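Side-chain contacts in fructosyl amine: oxygen oxidoreductase (PDB 3DJE), which catalyses the oxidative deglycation of fructosyl amino acids, using FAD as cofactor and molecular oxygen as electron acceptor: residues 15-20 and 360-365; 26-31 and 373-378; 85-90 and 368-373. All coordinates share one frame; numbering follows the deposited sequence.

Overall arrangement
Starting from the N terminus, the chain runs through strand 9-12 into helix 16-27, whose first turn and far end supply the early halves of contacts 1 and 2. Residues 85-90 follow helix 64-83 and open contact 3. All three close only after some 280 to 340 residues, when the chain leaves strand 356-360: first contact 1 at 360-365, then contact 3 at 368-373, then contact 2 at 373-378. Contact 1 therefore crosses both others, whereas contact 3 lies within the span of contact 2, meeting it at the shared Ile373. Together they tie helix 16-27 and the 85-90 loop to the late FAD-binding segment and helix 373-382.

Contact 1 of 3, residues 15-20 and 360-365; sequences GTWGTS and CGASGR. With FAD (flavin-adenine dinucleotide), chain C; FSA (1-S-(carboxymethyl)-1-thio-beta-D-fructopyranose), chain D.
The indole of Trp17 lies against the end of strand 356-360 and the start of the loop after it, at Cys360 and Ala362. Ala362 CB sits over one face of the six-membered ring, 3.9 Å from its centroid and 24° off the normal, a CH-pi contact. Towards the rim of the same ring, Trp17 CZ3 comes to 3.4 Å from the carbonyl O of Cys360, approaching obliquely. With CG anti to its own carbonyl carbon (chi1 -74°), the indole reaches away from the first turn of helix 16-27 towards this loop. No hydrogen bond joins the two segments directly; FAD bridges them. Trp17 N donates an almost straight bond (174°) to FAD O2P at 2.8 Å, and Thr16 N a similarly straight one to FAD O1A at 2.9 Å. Thr16 OG1 works both ways, giving its proton to O1A and accepting from the ribityl hydroxyl FAD O4' at 2.8 Å, so one hydroxyl links a phosphate oxygen to the ribityl chain. On the other segment, Ala362 CB also packs 3.4 Å from FAD O3', and the carbonyl O of Gly364 receives a bond from O5 of the bound fructose analogue at 2.8 Å. Further out, Trp17 NE1 is held by the carbonyl of Gly366, and Phe345 meets the indole edge-to-face. A type I' turn from Ala362 to Arg365 presents Gly364 to the ligand, while the Arg365 guanidinium pairs with Glu344. Negative charge on the pyrophosphate at the N-terminal end of helix 16-27 is probably eased by the helix dipole. Gly15, at the N-cap, passes with its CA close to the FAD phosphoester oxygen O5B. Strand, glycine-rich turn and helix with backbone amides on the pyrophosphate form the dinucleotide-binding motif of the Rossmann-like FAD domain.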
# COMPACT_ATOMS: atom_id res chain seq x y z
N GLY A 15 1.67 4.72 -10.10
CA GLY A 15 1.29 3.72 -9.12
C GLY A 15 -0.11 3.97 -8.61
O GLY A 15 -0.95 4.56 -9.30
N THR A 16 -0.35 3.54 -7.38
CA THR A 16 -1.70 3.59 -6.82
C THR A 16 -2.26 5.03 -6.80
O THR A 16 -3.34 5.32 -7.34
CB THR A 16 -1.72 3.03 -5.40
OG1 THR A 16 -1.00 1.79 -5.36
CG2 THR A 16 -3.15 2.79 -4.96
N TRP A 17 -1.51 5.93 -6.18
CA TRP A 17 -2.00 7.28 -5.96
C TRP A 17 -1.83 8.17 -7.19
O TRP A 17 -2.69 9.02 -7.46
CB TRP A 17 -1.34 7.86 -4.71
CG TRP A 17 -1.87 7.27 -3.42
CD1 TRP A 17 -2.59 6.11 -3.26
CD2 TRP A 17 -1.73 7.85 -2.12
NE1 TRP A 17 -2.91 5.94 -1.93
CE2 TRP A 17 -2.40 7.00 -1.21
CE3 TRP A 17 -1.11 9.01 -1.64
CZ2 TRP A 17 -2.46 7.27 0.15
CZ3 TRP A 17 -1.18 9.29 -0.27
CH2 TRP A 17 -1.84 8.42 0.60
N GLY A 18 -0.77 7.95 -7.98
CA GLY A 18 -0.60 8.65 -9.25
C GLY A 18 -1.74 8.33 -10.21
O GLY A 18 -2.30 9.23 -10.85
N THR A 19 -2.09 7.05 -10.30
CA THR A 19 -3.19 6.63 -11.17
C THR A 19 -4.52 7.21 -10.66
O THR A 19 -5.33 7.71 -11.47
CB THR A 19 -3.24 5.11 -11.35
OG1 THR A 19 -2.08 4.71 -12.07
CG2 THR A 19 -4.48 4.68 -12.16
N SER A 20 -4.74 7.16 -9.34
CA SER A 20 -5.96 7.75 -8.77
C SER A 20 -6.06 9.24 -9.14
O SER A 20 -7.14 9.75 -9.55
CB SER A 20 -5.98 7.62 -7.25
OG SER A 20 -7.29 7.89 -6.78
N CYS A 360 1.80 11.57 -1.24
CA CYS A 360 2.61 10.45 -0.77
C CYS A 360 2.49 10.19 0.72
O CYS A 360 1.53 10.61 1.35
CB CYS A 360 4.06 10.58 -1.20
SG CYS A 360 4.75 12.12 -0.71
N GLY A 361 3.47 9.46 1.26
CA GLY A 361 3.41 8.99 2.64
C GLY A 361 2.21 8.10 2.93
O GLY A 361 1.59 8.20 3.98
N ALA A 362 1.90 7.20 2.00
CA ALA A 362 0.78 6.26 2.18
C ALA A 362 0.97 5.31 3.37
O ALA A 362 0.02 4.65 3.81
CB ALA A 362 0.52 5.48 0.90
N SER A 363 2.20 5.24 3.88
CA SER A 363 2.45 4.62 5.20
C SER A 363 1.98 3.15 5.30
O SER A 363 1.52 2.68 6.36
CB SER A 363 1.86 5.50 6.31
OG SER A 363 2.47 6.79 6.31
N GLY A 364 2.15 2.42 4.19
CA GLY A 364 1.83 1.00 4.16
C GLY A 364 0.37 0.69 4.39
O GLY A 364 0.03 -0.41 4.83
N ARG A 365 -0.51 1.64 4.06
CA ARG A 365 -1.94 1.39 4.22
C ARG A 365 -2.75 2.14 3.17
O ARG A 365 -3.93 2.38 3.36
CB ARG A 365 -2.38 1.77 5.63
CG ARG A 365 -2.31 3.25 5.95
CD ARG A 365 -2.50 3.49 7.44
NE ARG A 365 -2.51 4.91 7.78
CZ ARG A 365 -3.61 5.68 7.79
NH1 ARG A 365 -4.79 5.16 7.46
NH2 ARG A 365 -3.52 6.96 8.13
PA FAD C . 3.16 2.90 -5.55
O1A FAD C . 1.86 2.31 -5.91
O2A FAD C . 4.26 1.98 -5.12
O5B FAD C . 3.57 3.76 -6.80
C5B FAD C . 4.84 4.41 -6.91
C4B FAD C . 5.12 4.59 -8.41
O4B FAD C . 6.28 5.45 -8.44
C3B FAD C . 5.54 3.23 -8.99
O3B FAD C . 4.66 2.82 -10.06
C2B FAD C . 6.96 3.53 -9.50
O2B FAD C . 7.25 2.86 -10.77
C1B FAD C . 6.95 5.08 -9.60
N9A FAD C . 8.36 5.54 -9.74
C8A FAD C . 9.46 5.09 -9.10
N7A FAD C . 10.54 5.75 -9.56
C5A FAD C . 10.12 6.62 -10.49
C6A FAD C . 10.77 7.54 -11.32
N6A FAD C . 12.11 7.68 -11.27
N1A FAD C . 10.03 8.28 -12.17
C2A FAD C . 8.70 8.14 -12.24
N3A FAD C . 8.05 7.26 -11.47
C4A FAD C . 8.74 6.50 -10.59
N1 FAD C . -2.67 -1.17 1.53
C2 FAD C . -4.02 -1.43 1.77
O2 FAD C . -4.86 -0.53 1.74
N3 FAD C . -4.41 -2.74 2.05
C4 FAD C . -3.50 -3.78 2.12
O4 FAD C . -3.88 -4.93 2.37
C4X FAD C . -2.14 -3.50 1.89
N5 FAD C . -1.19 -4.52 1.96
C5X FAD C . 0.12 -4.27 1.57
C6 FAD C . 1.00 -5.34 1.44
C7 FAD C . 2.30 -5.13 1.00
C7M FAD C . 3.23 -6.34 0.91
C8 FAD C . 2.72 -3.84 0.66
C8M FAD C . 4.15 -3.63 0.10
C9 FAD C . 1.83 -2.77 0.77
C9A FAD C . 0.52 -2.98 1.21
N10 FAD C . -0.40 -1.92 1.35
C10 FAD C . -1.74 -2.20 1.60
C1' FAD C . 0.04 -0.52 1.20
C2' FAD C . -0.23 -0.04 -0.22
O2' FAD C . 0.13 -1.07 -1.17
C3' FAD C . 0.58 1.23 -0.48
O3' FAD C . 0.41 2.13 0.63
C4' FAD C . 0.13 1.96 -1.75
O4' FAD C . -0.04 1.06 -2.85
C5' FAD C . 1.19 3.00 -2.12
O5' FAD C . 0.75 3.74 -3.28
P FAD C . 1.71 4.85 -3.93
O1P FAD C . 2.14 5.81 -2.87
O2P FAD C . 1.00 5.33 -5.13
O3P FAD C . 3.01 4.04 -4.42
OAB FSA D . -4.42 -1.56 5.50
CAL FSA D . -4.70 -2.76 5.73
OAA FSA D . -5.84 -3.11 6.12
CAH FSA D . -3.66 -3.85 5.56
SAK FSA D . -2.06 -3.20 5.18
C1 FSA D . -1.24 -4.77 5.18
C2 FSA D . 0.27 -4.60 5.41
O2 FSA D . 0.96 -5.78 4.95
C3 FSA D . 0.59 -4.38 6.89
O3 FSA D . 0.26 -5.55 7.65
C4 FSA D . 2.05 -3.96 7.11
O4 FSA D . 2.24 -3.58 8.48
C5 FSA D . 2.44 -2.78 6.22
O5 FSA D . 1.80 -1.58 6.64
C6 FSA D . 2.09 -3.10 4.77
O6 FSA D . 0.69 -3.43 4.68

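Contact 2 of 3, residues 26-31 and 373-378; sequences ARRGYT and IGNLIV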
# COMPACT_ATOMS: atom_id res chain seq x y z
N ALA A 26 -8.93 13.65 -14.83
CA ALA A 26 -9.68 13.41 -16.06
C ALA A 26 -11.18 13.56 -15.79
O ALA A 26 -11.89 14.21 -16.56
CB ALA A 26 -9.39 12.03 -16.62
N ARG A 27 -11.65 12.99 -14.68
CA ARG A 27 -13.09 13.11 -14.34
C ARG A 27 -13.51 14.55 -14.08
O ARG A 27 -14.67 14.91 -14.32
CB ARG A 27 -13.46 12.24 -13.14
CG ARG A 27 -13.42 10.77 -13.46
CD ARG A 27 -13.81 9.98 -12.22
NE ARG A 27 -14.01 8.57 -12.52
CZ ARG A 27 -14.37 7.66 -11.62
NH1 ARG A 27 -14.57 8.03 -10.35
NH2 ARG A 27 -14.55 6.40 -11.97
N ARG A 28 -12.58 15.36 -13.60
CA ARG A 28 -12.87 16.73 -13.24
C ARG A 28 -12.64 17.70 -14.41
O ARG A 28 -12.76 18.92 -14.24
CB ARG A 28 -12.14 17.12 -11.95
CG ARG A 28 -12.76 16.37 -10.76
CD ARG A 28 -11.88 16.33 -9.52
NE ARG A 28 -11.70 17.63 -8.90
CZ ARG A 28 -11.41 17.81 -7.61
NH1 ARG A 28 -11.29 16.77 -6.80
NH2 ARG A 28 -11.25 19.03 -7.14
N GLY A 29 -12.36 17.14 -15.58
CA GLY A 29 -12.37 17.91 -16.83
C GLY A 29 -11.02 18.29 -17.39
O GLY A 29 -10.96 18.90 -18.46
N TYR A 30 -9.94 17.96 -16.68
CA TYR A 30 -8.60 18.32 -17.18
C TYR A 30 -8.24 17.50 -18.40
O TYR A 30 -8.47 16.29 -18.43
CB TYR A 30 -7.56 18.19 -16.08
CG TYR A 30 -7.75 19.20 -14.97
CD1 TYR A 30 -7.14 20.47 -15.04
CD2 TYR A 30 -8.53 18.92 -13.85
CE1 TYR A 30 -7.29 21.40 -14.03
CE2 TYR A 30 -8.68 19.85 -12.82
CZ TYR A 30 -8.07 21.09 -12.92
OH TYR A 30 -8.23 22.03 -11.91
N THR A 31 -7.64 18.15 -19.41
CA THR A 31 -7.45 17.51 -20.71
C THR A 31 -6.00 17.45 -21.19
O THR A 31 -5.75 17.01 -22.31
CB THR A 31 -8.24 18.24 -21.80
OG1 THR A 31 -7.78 19.59 -21.87
CG2 THR A 31 -9.72 18.24 -21.49
N ILE A 373 -8.57 8.66 -3.37
CA ILE A 373 -7.48 9.52 -2.90
C ILE A 373 -7.13 10.59 -3.94
O ILE A 373 -6.73 11.70 -3.58
CB ILE A 373 -6.24 8.69 -2.44
CG1 ILE A 373 -5.39 9.47 -1.42
CG2 ILE A 373 -5.41 8.22 -3.65
CD1 ILE A 373 -6.06 9.70 -0.07
N GLY A 374 -7.27 10.27 -5.23
CA GLY A 374 -7.04 11.25 -6.30
C GLY A 374 -7.86 12.53 -6.12
O GLY A 374 -7.39 13.63 -6.44
N ASN A 375 -9.08 12.40 -5.59
CA ASN A 375 -9.92 13.58 -5.38
C ASN A 375 -9.30 14.52 -4.36
O ASN A 375 -9.35 15.75 -4.51
CB ASN A 375 -11.33 13.17 -4.92
CG ASN A 375 -12.32 13.14 -6.07
OD1 ASN A 375 -12.15 13.83 -7.09
ND2 ASN A 375 -13.37 12.33 -5.91
N LEU A 376 -8.71 13.93 -3.32
CA LEU A 376 -8.06 14.70 -2.27
C LEU A 376 -6.76 15.35 -2.77
O LEU A 376 -6.45 16.49 -2.43
CB LEU A 376 -7.80 13.82 -1.04
CG LEU A 376 -7.23 14.53 0.19
CD1 LEU A 376 -8.19 15.63 0.72
CD2 LEU A 376 -6.91 13.49 1.27
N ILE A 377 -6.03 14.64 -3.61
CA ILE A 377 -4.79 15.17 -4.18
C ILE A 377 -5.10 16.32 -5.17
O ILE A 377 -4.41 17.35 -5.19
CB ILE A 377 -3.95 14.04 -4.86
CG1 ILE A 377 -3.49 13.01 -3.79
CG2 ILE A 377 -2.77 14.64 -5.64
CD1 ILE A 377 -3.02 11.67 -4.36
N VAL A 378 -6.16 16.14 -5.97
CA VAL A 378 -6.62 17.24 -6.85
C VAL A 378 -7.11 18.43 -5.99
O VAL A 378 -6.82 19.58 -6.29
CB VAL A 378 -7.66 16.78 -7.88
CG1 VAL A 378 -8.15 17.97 -8.73
CG2 VAL A 378 -7.03 15.73 -8.81
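Arg28 reaches from the end of helix 16-27 onto Asn375 and Val378 of helix 373-382, tying together two helices of the FAD-binding domain. Helix 16-27 closes in a Schellman motif, with Gly29 as its C' residue at positive phi; Arg28 is the first residue to leave helical geometry, and its side chain heads for the other helix. A bend at chi3 (68°) turns the guanidinium so that one face lies against Val378. Methyl CG1 of Val378 stands over the centre of that face, 3.5 Å from Arg28 CZ, so the flat cation rests on an aliphatic support. The valine puts this methyl anti to its backbone N, while its side chain also packs on Leu25 of helix 16-27. At the guanidinium's edge the contact becomes polar. Asn375, whose side chain sets out across the line to Arg28, still brings its amide oxygen round to NH1, and the amide plane is turned 51° from the guanidinium plane. Arg28 NH1 also gives a weak bond to the backbone carbonyl O of Asn375, at 3.2 Å. NH2 is shared between Asp379 and Glu382, salt bridges that probably keep the guanidinium's charge balanced and hold its rotation. The straighter of the two bonds to Asn375, from Arg28 NH1 to OD1, spans 3.1 Å, nearly in the guanidinium plane but with the donor 38° out of the amide's carbonyl plane.

Contact 3 of 3, residues 85-90 and 368-373; sequences PLFKPY and KYLPSI. With FAD (flavin-adenine dinucleotide), chain C; FSA (1-S-(carboxymethyl)-1-thio-beta-D-fructopyranose), chain D.
Phe87 meets Leu370 and Pro371 in a buried apolar contact of the Rossmann-like FAD domain, joining the loop after helix 64-83 to the segment that leads from the flavin into helix 373-382. The aromatic part is a CH-pi contact. Pro371 CA stands over one face of the Phe87 ring, offset toward its rim, 3.9 Å from the centroid and 20° off the normal. Its chi1 of -67°, which sets the ring beside the backbone N, carries Phe87 across to the proline. Apolar side-chain packing widens the patch: Pro371 CB lies 3.8 Å from Phe87 CD2, and the leucine crosses the phenylalanine at about a right angle, bringing Leu370 CD2 to 3.8 Å from Phe87 CE1. Leu23 of helix 16-27 also touches Phe87, and Trp81 of helix 64-83 packs on Pro371. No hydrogen bond links the two segments. Polar interactions serve instead to shape the second one and to attach it to the ligands. Tyr369 O accepts from both Ser372 N and Ile373 N, closing a turn through Leu370 and Pro371, while the carbonyl of Leu370 is taken by Ser20 and that of Pro371 by His24. At the start of this segment Lys368 grips the flavin carbonyl twice: its backbone N binds FAD O2 at 2.8 Å, and the bends at chi3 and chi4 curl the side chain back so that NZ reaches the same oxygen at 2.9 Å. The amine also bonds the carbonyl O of Arg365, and Lys368 NZ meets the carboxylate oxygen OAB of the fructose analogue at 2.6 Å.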
# COMPACT_ATOMS: atom_id res chain seq x y z
N PRO A 85 -18.98 2.18 -10.55
CA PRO A 85 -18.97 1.03 -11.47
C PRO A 85 -17.57 0.62 -11.93
O PRO A 85 -17.35 -0.55 -12.28
CB PRO A 85 -19.80 1.51 -12.66
CG PRO A 85 -20.60 2.63 -12.14
CD PRO A 85 -19.84 3.27 -11.03
N LEU A 86 -16.63 1.56 -11.93
CA LEU A 86 -15.28 1.26 -12.37
C LEU A 86 -14.55 0.37 -11.36
O LEU A 86 -13.70 -0.43 -11.75
CB LEU A 86 -14.47 2.55 -12.58
CG LEU A 86 -13.09 2.38 -13.21
CD1 LEU A 86 -13.21 1.95 -14.66
CD2 LEU A 86 -12.37 3.72 -13.10
N PHE A 87 -14.88 0.51 -10.07
CA PHE A 87 -14.14 -0.20 -9.01
C PHE A 87 -14.89 -1.37 -8.40
O PHE A 87 -14.28 -2.30 -7.90
CB PHE A 87 -13.69 0.78 -7.92
CG PHE A 87 -12.67 1.76 -8.40
CD1 PHE A 87 -11.36 1.34 -8.65
CD2 PHE A 87 -13.01 3.08 -8.67
CE1 PHE A 87 -10.40 2.24 -9.14
CE2 PHE A 87 -12.06 3.97 -9.16
CZ PHE A 87 -10.75 3.55 -9.39
N LYS A 88 -16.22 -1.31 -8.46
CA LYS A 88 -17.05 -2.41 -7.93
C LYS A 88 -16.61 -3.82 -8.37
O LYS A 88 -16.64 -4.76 -7.56
CB LYS A 88 -18.52 -2.20 -8.29
CG LYS A 88 -19.16 -1.08 -7.53
CD LYS A 88 -20.59 -0.83 -8.01
CE LYS A 88 -21.42 -2.12 -7.97
NZ LYS A 88 -21.54 -2.70 -6.60
N PRO A 89 -16.22 -4.00 -9.65
CA PRO A 89 -15.89 -5.36 -10.09
C PRO A 89 -14.77 -6.05 -9.32
O PRO A 89 -14.64 -7.28 -9.40
CB PRO A 89 -15.43 -5.16 -11.54
CG PRO A 89 -16.14 -3.90 -12.00
CD PRO A 89 -16.13 -3.02 -10.76
N TYR A 90 -13.95 -5.25 -8.62
CA TYR A 90 -12.68 -5.74 -8.05
C TYR A 90 -12.76 -5.97 -6.56
O TYR A 90 -11.82 -6.53 -5.99
CB TYR A 90 -11.52 -4.80 -8.41
CG TYR A 90 -11.53 -4.54 -9.88
CD1 TYR A 90 -11.33 -5.57 -10.77
CD2 TYR A 90 -11.86 -3.27 -10.39
CE1 TYR A 90 -11.42 -5.37 -12.15
CE2 TYR A 90 -11.94 -3.06 -11.77
CZ TYR A 90 -11.73 -4.11 -12.65
OH TYR A 90 -11.82 -3.90 -14.02
N LYS A 368 -6.20 0.84 -0.31
CA LYS A 368 -7.66 0.86 -0.23
C LYS A 368 -8.25 2.20 -0.67
O LYS A 368 -9.44 2.25 -0.98
CB LYS A 368 -8.14 0.48 1.17
CG LYS A 368 -7.76 1.45 2.25
CD LYS A 368 -8.13 0.90 3.65
CE LYS A 368 -7.18 -0.19 4.15
NZ LYS A 368 -5.78 0.31 4.38
N TYR A 369 -7.44 3.26 -0.70
CA TYR A 369 -7.89 4.59 -1.15
C TYR A 369 -7.80 4.82 -2.66
O TYR A 369 -8.08 5.94 -3.15
CB TYR A 369 -7.13 5.69 -0.39
CG TYR A 369 -7.23 5.50 1.11
CD1 TYR A 369 -8.27 6.07 1.84
CD2 TYR A 369 -6.29 4.72 1.78
CE1 TYR A 369 -8.37 5.88 3.21
CE2 TYR A 369 -6.38 4.53 3.14
CZ TYR A 369 -7.41 5.09 3.85
OH TYR A 369 -7.47 4.87 5.21
N LEU A 370 -7.46 3.78 -3.41
CA LEU A 370 -7.39 3.91 -4.87
C LEU A 370 -8.61 4.62 -5.49
O LEU A 370 -8.44 5.50 -6.35
CB LEU A 370 -7.17 2.55 -5.53
CG LEU A 370 -7.18 2.55 -7.07
CD1 LEU A 370 -6.07 3.41 -7.67
CD2 LEU A 370 -7.12 1.13 -7.65
N PRO A 371 -9.83 4.22 -5.11
CA PRO A 371 -10.99 4.87 -5.76
C PRO A 371 -11.16 6.37 -5.50
O PRO A 371 -11.86 7.03 -6.27
CB PRO A 371 -12.18 4.13 -5.13
CG PRO A 371 -11.61 2.81 -4.67
CD PRO A 371 -10.25 3.17 -4.17
N SER A 372 -10.53 6.88 -4.43
CA SER A 372 -10.91 8.18 -3.87
C SER A 372 -9.77 9.17 -3.62
O SER A 372 -9.99 10.38 -3.60
CB SER A 372 -11.63 7.96 -2.53
OG SER A 372 -10.83 7.15 -1.67
N ILE A 373 -8.57 8.66 -3.37
CA ILE A 373 -7.48 9.52 -2.90
C ILE A 373 -7.13 10.59 -3.94
O ILE A 373 -6.73 11.70 -3.58
CB ILE A 373 -6.24 8.69 -2.44
CG1 ILE A 373 -5.39 9.47 -1.42
CG2 ILE A 373 -5.41 8.22 -3.65
CD1 ILE A 373 -6.06 9.70 -0.07
PA FAD C . 3.16 2.90 -5.55
O1A FAD C . 1.86 2.31 -5.91
O2A FAD C . 4.26 1.98 -5.12
O5B FAD C . 3.57 3.76 -6.80
C5B FAD C . 4.84 4.41 -6.91
C4B FAD C . 5.12 4.59 -8.41
O4B FAD C . 6.28 5.45 -8.44
C3B FAD C . 5.54 3.23 -8.99
O3B FAD C . 4.66 2.82 -10.06
C2B FAD C . 6.96 3.53 -9.50
O2B FAD C . 7.25 2.86 -10.77
C1B FAD C . 6.95 5.08 -9.60
N9A FAD C . 8.36 5.54 -9.74
C8A FAD C . 9.46 5.09 -9.10
N7A FAD C . 10.54 5.75 -9.56
C5A FAD C . 10.12 6.62 -10.49
C6A FAD C . 10.77 7.54 -11.32
N6A FAD C . 12.11 7.68 -11.27
N1A FAD C . 10.03 8.28 -12.17
C2A FAD C . 8.70 8.14 -12.24
N3A FAD C . 8.05 7.26 -11.47
C4A FAD C . 8.74 6.50 -10.59
N1 FAD C . -2.67 -1.17 1.53
C2 FAD C . -4.02 -1.43 1.77
O2 FAD C . -4.86 -0.53 1.74
N3 FAD C . -4.41 -2.74 2.05
C4 FAD C . -3.50 -3.78 2.12
O4 FAD C . -3.88 -4.93 2.37
C4X FAD C . -2.14 -3.50 1.89
N5 FAD C . -1.19 -4.52 1.96
C5X FAD C . 0.12 -4.27 1.57
C6 FAD C . 1.00 -5.34 1.44
C7 FAD C . 2.30 -5.13 1.00
C7M FAD C . 3.23 -6.34 0.91
C8 FAD C . 2.72 -3.84 0.66
C8M FAD C . 4.15 -3.63 0.10
C9 FAD C . 1.83 -2.77 0.77
C9A FAD C . 0.52 -2.98 1.21
N10 FAD C . -0.40 -1.92 1.35
C10 FAD C . -1.74 -2.20 1.60
C1' FAD C . 0.04 -0.52 1.20
C2' FAD C . -0.23 -0.04 -0.22
O2' FAD C . 0.13 -1.07 -1.17
C3' FAD C . 0.58 1.23 -0.48
O3' FAD C . 0.41 2.13 0.63
C4' FAD C . 0.13 1.96 -1.75
O4' FAD C . -0.04 1.06 -2.85
C5' FAD C . 1.19 3.00 -2.12
O5' FAD C . 0.75 3.74 -3.28
P FAD C . 1.71 4.85 -3.93
O1P FAD C . 2.14 5.81 -2.87
O2P FAD C . 1.00 5.33 -5.13
O3P FAD C . 3.01 4.04 -4.42
OAB FSA D . -4.42 -1.56 5.50
CAL FSA D . -4.70 -2.76 5.73
OAA FSA D . -5.84 -3.11 6.12
CAH FSA D . -3.66 -3.85 5.56
SAK FSA D . -2.06 -3.20 5.18
C1 FSA D . -1.24 -4.77 5.18
C2 FSA D . 0.27 -4.60 5.41
O2 FSA D . 0.96 -5.78 4.95
C3 FSA D . 0.59 -4.38 6.89
O3 FSA D . 0.26 -5.55 7.65
C4 FSA D . 2.05 -3.96 7.11
O4 FSA D . 2.24 -3.58 8.48
C5 FSA D . 2.44 -2.78 6.22
O5 FSA D . 1.80 -1.58 6.64
C6 FSA D . 2.09 -3.10 4.77
O6 FSA D . 0.69 -3.43 4.68